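Beta-galactosidase (Bacteroides thetaiotaomicron, PDB 5MUJ) probably acts as an arabinofuranosidase on chain B of the plant pectin rhamnogalacturonan II, a complex glycan that it binds in a pocket. Local coordinates at residues G48-P53 and L101-L106; G69-M74 and I94-N99; K195-W200 and W253-G258. One frame throughout, in Å; residues are numbered along the deposited sequence. Where two conformers were deposited one is given.

Contact 1 (G48-P53 and L101-L106)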
loop_
_atom_site.group_PDB
_atom_site.type_symbol
_atom_site.label_atom_id
_atom_site.label_comp_id
_atom_site.label_asym_id
_atom_site.label_seq_id
_atom_site.Cartn_x
_atom_site.Cartn_y
_atom_site.Cartn_z
ATOM N N GLY A 48 13.186 -7.739 11.105
ATOM C CA GLY A 48 14.107 -7.523 10.013
ATOM C C GLY A 48 13.410 -7.877 8.721
ATOM O O GLY A 48 12.169 -7.896 8.661
ATOM N N LEU A 49 14.191 -8.185 7.701
ATOM C CA LEU A 49 13.628 -8.364 6.363
ATOM C C LEU A 49 12.779 -9.620 6.278
ATOM O O LEU A 49 13.094 -10.669 6.909
ATOM C CB LEU A 49 14.717 -8.343 5.304
ATOM C CG LEU A 49 15.467 -7.007 5.192
ATOM C CD1 LEU A 49 16.845 -7.148 4.587
ATOM C CD2 LEU A 49 14.652 -5.986 4.392
ATOM N N ALA A 50 11.692 -9.512 5.531
ATOM C CA ALA A 50 10.786 -10.614 5.254
ATOM C C ALA A 50 11.043 -11.122 3.830
ATOM O O ALA A 50 11.093 -12.323 3.562
ATOM C CB ALA A 50 9.354 -10.120 5.342
ATOM N N VAL A 51 11.105 -10.173 2.900
ATOM C CA VAL A 51 11.343 -10.447 1.512
ATOM C C VAL A 51 12.355 -9.463 0.972
ATOM O O VAL A 51 12.080 -8.268 0.966
ATOM C CB VAL A 51 10.035 -10.415 0.674
ATOM C CG1 VAL A 51 10.293 -10.963 -0.726
ATOM C CG2 VAL A 51 8.932 -11.274 1.306
ATOM N N ALA A 52 13.477 -9.946 0.466
ATOM C CA ALA A 52 14.574 -9.154 -0.018
ATOM C C ALA A 52 15.010 -9.577 -1.424
ATOM O O ALA A 52 14.986 -10.765 -1.758
ATOM C CB ALA A 52 15.745 -9.252 0.928
ATOM N N PRO A 53 15.405 -8.594 -2.261
ATOM C CA PRO A 53 16.037 -8.912 -3.539
ATOM C C PRO A 53 17.384 -9.598 -3.358
ATOM O O PRO A 53 18.113 -9.284 -2.390
ATOM C CB PRO A 53 16.201 -7.532 -4.195
ATOM C CG PRO A 53 16.365 -6.627 -3.044
ATOM C CD PRO A 53 15.450 -7.146 -1.987
ATOM N N LEU A 101 6.605 -14.621 9.501
ATOM C CA LEU A 101 7.958 -14.102 9.604
ATOM C C LEU A 101 8.876 -14.589 8.484
ATOM O O LEU A 101 9.681 -13.822 7.954
ATOM C CB LEU A 101 8.558 -14.532 10.969
ATOM C CG LEU A 101 7.820 -13.976 12.189
ATOM C CD1 LEU A 101 8.358 -14.682 13.469
ATOM C CD2 LEU A 101 7.905 -12.423 12.241
ATOM N N ASP A 102 8.795 -15.902 8.225
ATOM C CA ASP A 102 9.553 -16.615 7.219
ATOM C C ASP A 102 8.676 -16.814 5.984
ATOM O O ASP A 102 7.607 -17.462 6.051
ATOM C CB ASP A 102 9.995 -18.000 7.736
ATOM C CG ASP A 102 11.003 -17.915 8.871
ATOM O OD1 ASP A 102 10.596 -17.799 10.037
ATOM O OD2 ASP A 102 12.210 -17.951 8.588
ATOM N N TRP A 103 9.201 -16.343 4.871
ATOM C CA TRP A 103 8.414 -16.186 3.610
ATOM C C TRP A 103 9.079 -16.922 2.465
ATOM O O TRP A 103 10.317 -16.909 2.334
ATOM C CB TRP A 103 8.228 -14.679 3.220
ATOM C CG TRP A 103 7.324 -14.023 4.178
ATOM C CD1 TRP A 103 7.675 -13.391 5.353
ATOM C CD2 TRP A 103 5.896 -13.972 4.117
ATOM N NE1 TRP A 103 6.543 -12.982 6.025
ATOM C CE2 TRP A 103 5.445 -13.322 5.281
ATOM C CE3 TRP A 103 4.955 -14.445 3.210
ATOM C CZ2 TRP A 103 4.096 -13.180 5.560
ATOM C CZ3 TRP A 103 3.655 -14.278 3.487
ATOM C CH2 TRP A 103 3.224 -13.638 4.632
ATOM N N ARG A 104 8.263 -17.564 1.629
ATOM C CA ARG A 104 8.781 -18.212 0.415
ATOM C C ARG A 104 8.044 -17.711 -0.834
ATOM O O ARG A 104 6.838 -17.881 -0.959
ATOM C CB ARG A 104 8.648 -19.720 0.519
ATOM C CG ARG A 104 9.394 -20.358 1.704
ATOM C CD ARG A 104 9.075 -21.838 1.791
ATOM N NE ARG A 104 7.647 -22.037 2.055
ATOM C CZ ARG A 104 7.098 -22.028 3.270
ATOM N NH1 ARG A 104 7.858 -21.849 4.352
ATOM N NH2 ARG A 104 5.786 -22.176 3.410
ATOM N N THR A 105 8.805 -17.168 -1.773
ATOM C CA THR A 105 8.202 -16.610 -3.011
ATOM C C THR A 105 7.761 -17.713 -3.920
ATOM O O THR A 105 8.516 -18.710 -4.113
ATOM C CB THR A 105 9.180 -15.698 -3.709
ATOM O OG1 THR A 105 9.340 -14.571 -2.853
ATOM C CG2 THR A 105 8.663 -15.310 -5.102
ATOM N N LEU A 106 6.522 -17.582 -4.422
ATOM C CA LEU A 106 5.919 -18.615 -5.261
ATOM C C LEU A 106 5.992 -18.331 -6.756
ATOM O O LEU A 106 6.081 -19.285 -7.539
ATOM C CB LEU A 106 4.466 -18.849 -4.868
ATOM C CG LEU A 106 4.188 -19.371 -3.463
ATOM C CD1 LEU A 106 2.708 -19.478 -3.134
ATOM C CD2 LEU A 106 4.788 -20.770 -3.260
HETATM O O HOH W 1 12.151 -13.415 7.172
HETATM O O HOH W 2 11.553 -14.821 4.918
#

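Contact 2 (G69-M74 and I94-N99)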
loop_
_atom_site.group_PDB
_atom_site.type_symbol
_atom_site.label_atom_id
_atom_site.label_comp_id
_atom_site.label_asym_id
_atom_site.label_seq_id
_atom_site.Cartn_x
_atom_site.Cartn_y
_atom_site.Cartn_z
ATOM N N GLY A 69 -7.135 -20.486 4.676
ATOM C CA GLY A 69 -6.923 -21.682 5.472
ATOM C C GLY A 69 -6.144 -21.241 6.690
ATOM O O GLY A 69 -6.574 -20.318 7.389
ATOM N N ASP A 70 -5.000 -21.875 6.935
ATOM C CA ASP A 70 -4.049 -21.391 7.944
ATOM C C ASP A 70 -2.741 -20.904 7.321
ATOM O O ASP A 70 -1.774 -20.662 8.046
ATOM C CB ASP A 70 -3.774 -22.471 8.990
ATOM C CG ASP A 70 -5.039 -22.944 9.690
ATOM O OD1 ASP A 70 -5.893 -22.089 10.014
ATOM O OD2 ASP A 70 -5.176 -24.169 9.905
ATOM N N LYS A 71 -2.719 -20.740 5.992
ATOM C CA LYS A 71 -1.557 -20.199 5.293
ATOM C C LYS A 71 -1.641 -18.684 5.165
ATOM O O LYS A 71 -2.679 -18.155 4.763
ATOM C CB LYS A 71 -1.477 -20.743 3.875
ATOM C CG LYS A 71 -0.154 -20.469 3.162
ATOM C CD LYS A 71 0.961 -21.420 3.607
ATOM C CE LYS A 71 0.804 -22.816 3.022
ATOM N NZ LYS A 71 1.917 -23.720 3.439
ATOM N N TRP A 72 -0.518 -18.026 5.439
ATOM C CA TRP A 72 -0.391 -16.598 5.232
ATOM C C TRP A 72 0.187 -16.323 3.832
ATOM O O TRP A 72 1.132 -16.970 3.386
ATOM C CB TRP A 72 0.500 -15.961 6.283
ATOM C CG TRP A 72 -0.070 -16.085 7.676
ATOM C CD1 TRP A 72 0.255 -17.011 8.653
ATOM C CD2 TRP A 72 -1.091 -15.268 8.239
ATOM N NE1 TRP A 72 -0.509 -16.808 9.765
ATOM C CE2 TRP A 72 -1.327 -15.726 9.551
ATOM C CE3 TRP A 72 -1.821 -14.176 7.767
ATOM C CZ2 TRP A 72 -2.286 -15.132 10.385
ATOM C CZ3 TRP A 72 -2.760 -13.587 8.605
ATOM C CH2 TRP A 72 -2.971 -14.039 9.891
ATOM N N LEU A 73 -0.399 -15.344 3.143
ATOM C CA LEU A 73 0.009 -14.975 1.799
ATOM C C LEU A 73 0.386 -13.483 1.763
ATOM O O LEU A 73 -0.132 -12.732 2.566
ATOM C CB LEU A 73 -1.141 -15.278 0.865
ATOM C CG LEU A 73 -1.557 -16.754 0.830
ATOM C CD1 LEU A 73 -2.892 -16.888 0.143
ATOM C CD2 LEU A 73 -0.493 -17.568 0.131
HETATM N N MSE A 74 1.407 -13.137 0.973
HETATM C CA MSE A 74 1.778 -11.732 0.765
HETATM C C MSE A 74 1.962 -11.485 -0.705
HETATM O O MSE A 74 2.809 -12.085 -1.342
HETATM C CB MSE A 74 3.092 -11.408 1.493
HETATM C CG MSE A 74 3.425 -9.913 1.352
HETATM SE SE MSE A 74 5.316 -9.626 1.692
HETATM C CE MSE A 74 5.364 -10.292 3.544
ATOM N N ILE A 94 3.757 -13.174 -5.466
ATOM C CA ILE A 94 3.125 -13.724 -4.242
ATOM C C ILE A 94 4.100 -14.652 -3.480
ATOM O O ILE A 94 4.833 -15.421 -4.086
ATOM C CB ILE A 94 1.749 -14.374 -4.534
ATOM C CG1 ILE A 94 0.920 -14.541 -3.269
ATOM C CG2 ILE A 94 1.886 -15.728 -5.232
ATOM C CD1 ILE A 94 -0.518 -14.929 -3.513
ATOM N N ALA A 95 4.065 -14.524 -2.155
ATOM C CA ALA A 95 4.870 -15.379 -1.305
ATOM C C ALA A 95 3.984 -15.931 -0.232
ATOM O O ALA A 95 2.914 -15.428 0.089
ATOM C CB ALA A 95 6.010 -14.632 -0.667
ATOM N N GLU A 96 4.403 -17.091 0.260
ATOM C CA GLU A 96 3.667 -17.744 1.358
ATOM C C GLU A 96 4.497 -17.882 2.660
ATOM O O GLU A 96 5.719 -17.794 2.636
ATOM C CB GLU A 96 3.159 -19.136 0.950
ATOM C CG GLU A 96 4.262 -20.167 0.689
ATOM C CD GLU A 96 3.765 -21.552 0.400
ATOM O OE1 GLU A 96 2.640 -21.739 -0.093
ATOM O OE2 GLU A 96 4.534 -22.473 0.689
ATOM N N SER A 97 3.772 -18.051 3.766
ATOM C CA SER A 97 4.333 -18.229 5.123
ATOM C C SER A 97 3.389 -19.013 6.004
ATOM O O SER A 97 2.146 -18.909 5.911
ATOM C CB SER A 97 4.588 -16.879 5.795
ATOM O OG SER A 97 5.112 -17.044 7.107
ATOM N N ASP A 98 4.011 -19.783 6.883
ATOM C CA ASP A 98 3.302 -20.444 7.988
ATOM C C ASP A 98 3.336 -19.663 9.296
ATOM O O ASP A 98 2.600 -20.023 10.229
ATOM C CB ASP A 98 3.889 -21.843 8.254
ATOM C CG ASP A 98 3.742 -22.771 7.076
ATOM O OD1 ASP A 98 2.612 -22.978 6.583
ATOM O OD2 ASP A 98 4.769 -23.330 6.665
ATOM N N ASN A 99 4.203 -18.645 9.422
ATOM C CA ASN A 99 4.391 -18.020 10.747
ATOM C C ASN A 99 4.441 -16.498 10.735
ATOM O O ASN A 99 4.836 -15.881 11.735
ATOM C CB ASN A 99 5.656 -18.589 11.428
ATOM C CG ASN A 99 6.923 -18.207 10.711
ATOM O OD1 ASN A 99 6.879 -17.552 9.657
ATOM N ND2 ASN A 99 8.058 -18.601 11.245
#

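Contact 3 (K195-W200 and W253-G258)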
loop_
_atom_site.group_PDB
_atom_site.type_symbol
_atom_site.label_atom_id
_atom_site.label_comp_id
_atom_site.label_asym_id
_atom_site.label_seq_id
_atom_site.Cartn_x
_atom_site.Cartn_y
_atom_site.Cartn_z
ATOM N N LYS A 195 -12.926 12.705 -17.541
ATOM C CA LYS A 195 -13.680 13.991 -17.498
ATOM C C LYS A 195 -13.888 14.450 -16.069
ATOM O O LYS A 195 -13.861 15.629 -15.783
ATOM C CB LYS A 195 -15.072 13.763 -18.084
ATOM N N ASP A 196 -14.078 13.478 -15.173
ATOM C CA ASP A 196 -14.357 13.732 -13.749
ATOM C C ASP A 196 -13.129 13.651 -12.830
ATOM O O ASP A 196 -13.288 13.688 -11.614
ATOM C CB ASP A 196 -15.444 12.766 -13.257
ATOM C CG ASP A 196 -15.032 11.317 -13.352
ATOM O OD1 ASP A 196 -14.870 10.826 -14.492
ATOM O OD2 ASP A 196 -14.862 10.665 -12.291
ATOM N N ALA A 197 -11.925 13.580 -13.399
ATOM C CA ALA A 197 -10.690 13.652 -12.603
ATOM C C ALA A 197 -10.564 14.996 -11.893
ATOM O O ALA A 197 -10.891 16.045 -12.463
ATOM C CB ALA A 197 -9.467 13.431 -13.468
ATOM N N GLN A 198 -10.090 14.942 -10.653
ATOM C CA GLN A 198 -9.971 16.108 -9.787
ATOM C C GLN A 198 -8.524 16.623 -9.691
ATOM O O GLN A 198 -7.571 15.929 -10.099
ATOM C CB GLN A 198 -10.512 15.749 -8.416
ATOM C CG GLN A 198 -11.989 15.392 -8.415
ATOM C CD GLN A 198 -12.410 14.683 -7.149
ATOM O OE1 GLN A 198 -11.663 13.839 -6.640
ATOM N NE2 GLN A 198 -13.590 15.004 -6.636
ATOM N N TRP A 199 -8.353 17.853 -9.184
ATOM C CA TRP A 199 -7.031 18.488 -9.149
ATOM C C TRP A 199 -5.928 17.635 -8.504
ATOM O O TRP A 199 -4.814 17.604 -8.986
ATOM C CB TRP A 199 -7.086 19.877 -8.466
ATOM C CG TRP A 199 -7.472 19.901 -6.970
ATOM C CD1 TRP A 199 -8.734 20.046 -6.444
ATOM C CD2 TRP A 199 -6.592 19.726 -5.826
ATOM N NE1 TRP A 199 -8.684 20.066 -5.091
ATOM C CE2 TRP A 199 -7.388 19.846 -4.678
ATOM C CE3 TRP A 199 -5.211 19.564 -5.680
ATOM C CZ2 TRP A 199 -6.851 19.720 -3.383
ATOM C CZ3 TRP A 199 -4.691 19.453 -4.427
ATOM C CH2 TRP A 199 -5.499 19.553 -3.286
ATOM N N TRP A 200 -6.281 16.977 -7.420
ATOM C CA TRP A 200 -5.309 16.230 -6.590
ATOM C C TRP A 200 -4.736 14.960 -7.206
ATOM O O TRP A 200 -3.786 14.378 -6.648
ATOM C CB TRP A 200 -5.985 15.944 -5.269
ATOM C CG TRP A 200 -7.024 14.893 -5.368
ATOM C CD1 TRP A 200 -8.318 15.053 -5.709
ATOM C CD2 TRP A 200 -6.858 13.484 -5.107
ATOM N NE1 TRP A 200 -8.974 13.868 -5.725
ATOM C CE2 TRP A 200 -8.102 12.872 -5.347
ATOM C CE3 TRP A 200 -5.774 12.686 -4.737
ATOM C CZ2 TRP A 200 -8.302 11.487 -5.204
ATOM C CZ3 TRP A 200 -5.981 11.311 -4.584
ATOM C CH2 TRP A 200 -7.224 10.732 -4.821
ATOM N N TRP A 253 -16.837 3.880 -11.506
ATOM C CA TRP A 253 -16.366 4.623 -10.334
ATOM C C TRP A 253 -16.707 6.106 -10.428
ATOM O O TRP A 253 -16.678 6.670 -11.521
ATOM C CB TRP A 253 -14.850 4.435 -10.189
ATOM C CG TRP A 253 -14.535 3.005 -9.861
ATOM C CD1 TRP A 253 -14.356 1.981 -10.749
ATOM C CD2 TRP A 253 -14.439 2.422 -8.546
ATOM N NE1 TRP A 253 -14.161 0.799 -10.063
ATOM C CE2 TRP A 253 -14.184 1.048 -8.715
ATOM C CE3 TRP A 253 -14.524 2.937 -7.242
ATOM C CZ2 TRP A 253 -14.031 0.168 -7.620
ATOM C CZ3 TRP A 253 -14.378 2.065 -6.155
ATOM C CH2 TRP A 253 -14.119 0.698 -6.352
ATOM N N LYS A 254 -17.095 6.701 -9.301
ATOM C CA LYS A 254 -17.238 8.156 -9.151
ATOM C C LYS A 254 -16.274 8.611 -8.056
ATOM O O LYS A 254 -16.105 7.894 -7.058
ATOM C CB LYS A 254 -18.649 8.545 -8.695
ATOM C CG LYS A 254 -19.819 8.011 -9.496
ATOM C CD LYS A 254 -21.094 8.241 -8.694
ATOM C CE LYS A 254 -22.354 7.999 -9.506
ATOM N NZ LYS A 254 -23.528 7.772 -8.616
ATOM N N ARG A 255 -15.628 9.754 -8.238
ATOM C CA ARG A 255 -14.848 10.399 -7.188
ATOM C C ARG A 255 -15.766 10.908 -6.078
ATOM O O ARG A 255 -16.883 11.402 -6.343
ATOM C CB ARG A 255 -14.041 11.579 -7.716
ATOM C CG ARG A 255 -12.742 11.255 -8.401
ATOM C CD ARG A 255 -12.935 10.636 -9.749
ATOM N NE ARG A 255 -11.635 10.482 -10.393
ATOM C CZ ARG A 255 -11.409 9.892 -11.557
ATOM N NH1 ARG A 255 -12.401 9.384 -12.265
ATOM N NH2 ARG A 255 -10.158 9.865 -12.037
ATOM N N TYR A 256 -15.264 10.885 -4.859
ATOM C CA TYR A 256 -15.915 11.526 -3.743
ATOM C C TYR A 256 -15.797 13.031 -3.963
ATOM O O TYR A 256 -14.689 13.550 -4.242
ATOM C CB TYR A 256 -15.291 11.079 -2.404
ATOM C CG TYR A 256 -15.830 11.823 -1.203
ATOM C CD1 TYR A 256 -17.160 11.688 -0.822
ATOM C CD2 TYR A 256 -15.009 12.648 -0.440
ATOM C CE1 TYR A 256 -17.669 12.363 0.275
ATOM C CE2 TYR A 256 -15.494 13.327 0.672
ATOM C CZ TYR A 256 -16.819 13.184 1.030
ATOM O OH TYR A 256 -17.339 13.842 2.130
ATOM N N PRO A 257 -16.946 13.748 -3.902
ATOM C CA PRO A 257 -16.878 15.164 -4.212
ATOM C C PRO A 257 -16.000 15.953 -3.271
ATOM O O PRO A 257 -15.492 16.977 -3.685
ATOM C CB PRO A 257 -18.325 15.618 -4.050
ATOM C CG PRO A 257 -19.102 14.459 -4.470
ATOM C CD PRO A 257 -18.359 13.316 -3.804
ATOM N N GLY A 258 -15.835 15.486 -2.030
ATOM C CA GLY A 258 -15.005 16.162 -1.038
ATOM C C GLY A 258 -13.526 15.818 -1.045
ATOM O O GLY A 258 -12.817 16.205 -0.123
HETATM O O HOH W 3 -16.585 11.340 -10.415
#

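Contact 1 (G48-P53 and L101-L106)
L101, whose carbonyl oxygen lies beside A50 CA, receives the shortest polar bond of this contact: a water donates to L101 O over 2.6 Å and, with its other hydrogen, to L49 O. A second water repeats the theme one step along, donating to A50 O at 2.9 Å and accepting from W103 N at 2.8 Å. The two backbones, too far apart to pair directly, are thus joined through solvent. Where the water stops, carbon takes over. W103 CG stands anti to its own carbonyl carbon (chi1 -69°), which carries the indole in beside A50, with W103 CD1 3.7 Å from A50 CB. V51 crosses the W103 side chain at about a right angle and rests CG2 4.0 Å from W103 CB. The indole NE1 turns back to L100 O. Cutting W103 down to a serine would probably open a gap beside A50 and V51 and leave L100 O without its NE1 donor. A50 and V51 both face I359, forming a classic beta bulge in the N-terminal strand, which completes a sheet of C-terminal strands. That strand closes the ring of a five-bladed beta-propeller, and the contact packs its bulge against the start of the outer strand of the next blade.

Contact 2 (G69-M74 and I94-N99)
The antiparallel hairpin of strands 71-79 and 90-97 forms the middle of one four-stranded propeller blade, and W72 to M74 pair here with A95 to S97. The short strand axes approach to 4.7 Å, with their directions 153° apart. W72 and S97 form a hydrogen-bonded pair, W72 N reaching S97 O at 2.8 Å, nearly along the C=O axis, while S97 N returns to W72 O. M74, a selenomethionine, and A95 repeat the reciprocal pairing. Between them L73 and E96 make a non-hydrogen-bonded pair whose CA atoms are 4.6 Å apart, and E96 CA-H points at W72 O.

Side chains divide the two faces. W72, M74, A95 and S97 share one face, where W72 meets H340 edge-to-face and its CD1 edge lies near S97 O. On the face of L73 and E96, L73 CD2 packs 4.1 Å from E96 CB. K71 leaves its backbone with CG anti to N (chi1 -168°), then bends twice, so that its chain folds over S97 O, with CD 3.6 Å from that oxygen. The amine ends between two acids: K71 NZ makes a weak bond to D98 OD1 at 3.3 Å and a longer ion pair with E96 OE2, whose stronger partner is R104. Lying between K71 and R104, the E96 carboxylate probably offsets part of the positive charge of both. Just past the strand, where S97 OG is also hydrogen-bonded to D102 O, an ST turn bends the chain, N99 N donating to S97 OG at 3.0 Å.

Contact 3 (K195-W200 and W253-G258)
D196 and R255 bring the two backbones closest, their CA atoms 7.4 Å apart, where a loop running into a 3-10 turn at W199 passes the short strand 254-255; at this spacing side chains and water make the connection. R255 is the hub. Its NH1 donates to D196 OD2 at 2.8 Å, but the bond is bent, coming from above the carboxylate plane, and the two flat groups stand 84° apart. D196 reaches this position because its CG sits between the backbone N and carbonyl carbon (chi1 62°). A water donates to the same D196 OD2 at 2.6 Å and accepts from R255 N. One guanidinium face lies under A197 CA, and D194 and E201 add further salt bridges, so several carboxylates gather round a largely buried positive charge and probably help to stabilise it.

Q198 runs alongside R255 in the opposite direction, its OE1 3.3 Å from R255 CG. The amide is held from both ends: Q198 NE2 donates almost straight (174°) to Y256 O at 3.0 Å, while Q198 OE1 accepts from W200 NE1 at 2.8 Å and also from N259. These bonds fix which way the amide is flipped. The A197 side chain lies about 13 Å from a bound sugar of the glycan, so the contact is structural packing, tying the loop that leads into a propeller blade to that blade's short outermost strand.

Overall arrangement
Contacts 1 and 2 are neighbours, their centres 11 Å apart, and share the sheet of strands 59-68, 71-79, 90-97 and 104-110; L106 N lies 2.8 Å from I94 O, a probable hydrogen bond between adjacent strands. Along the chain, contact 2 falls wholly between the segments of contact 1, so a local hairpin is framed by packing between two blades. Contact 3 comes later, in the sheet ending at strand 254-255, on the opposite side of the chain's centre, about 37 and 36 Å from contacts 1 and 2 between centres. Together they sample three levels of propeller construction: pairing within a blade, packing between blades, and a connecting loop fastened to a blade's outer strand.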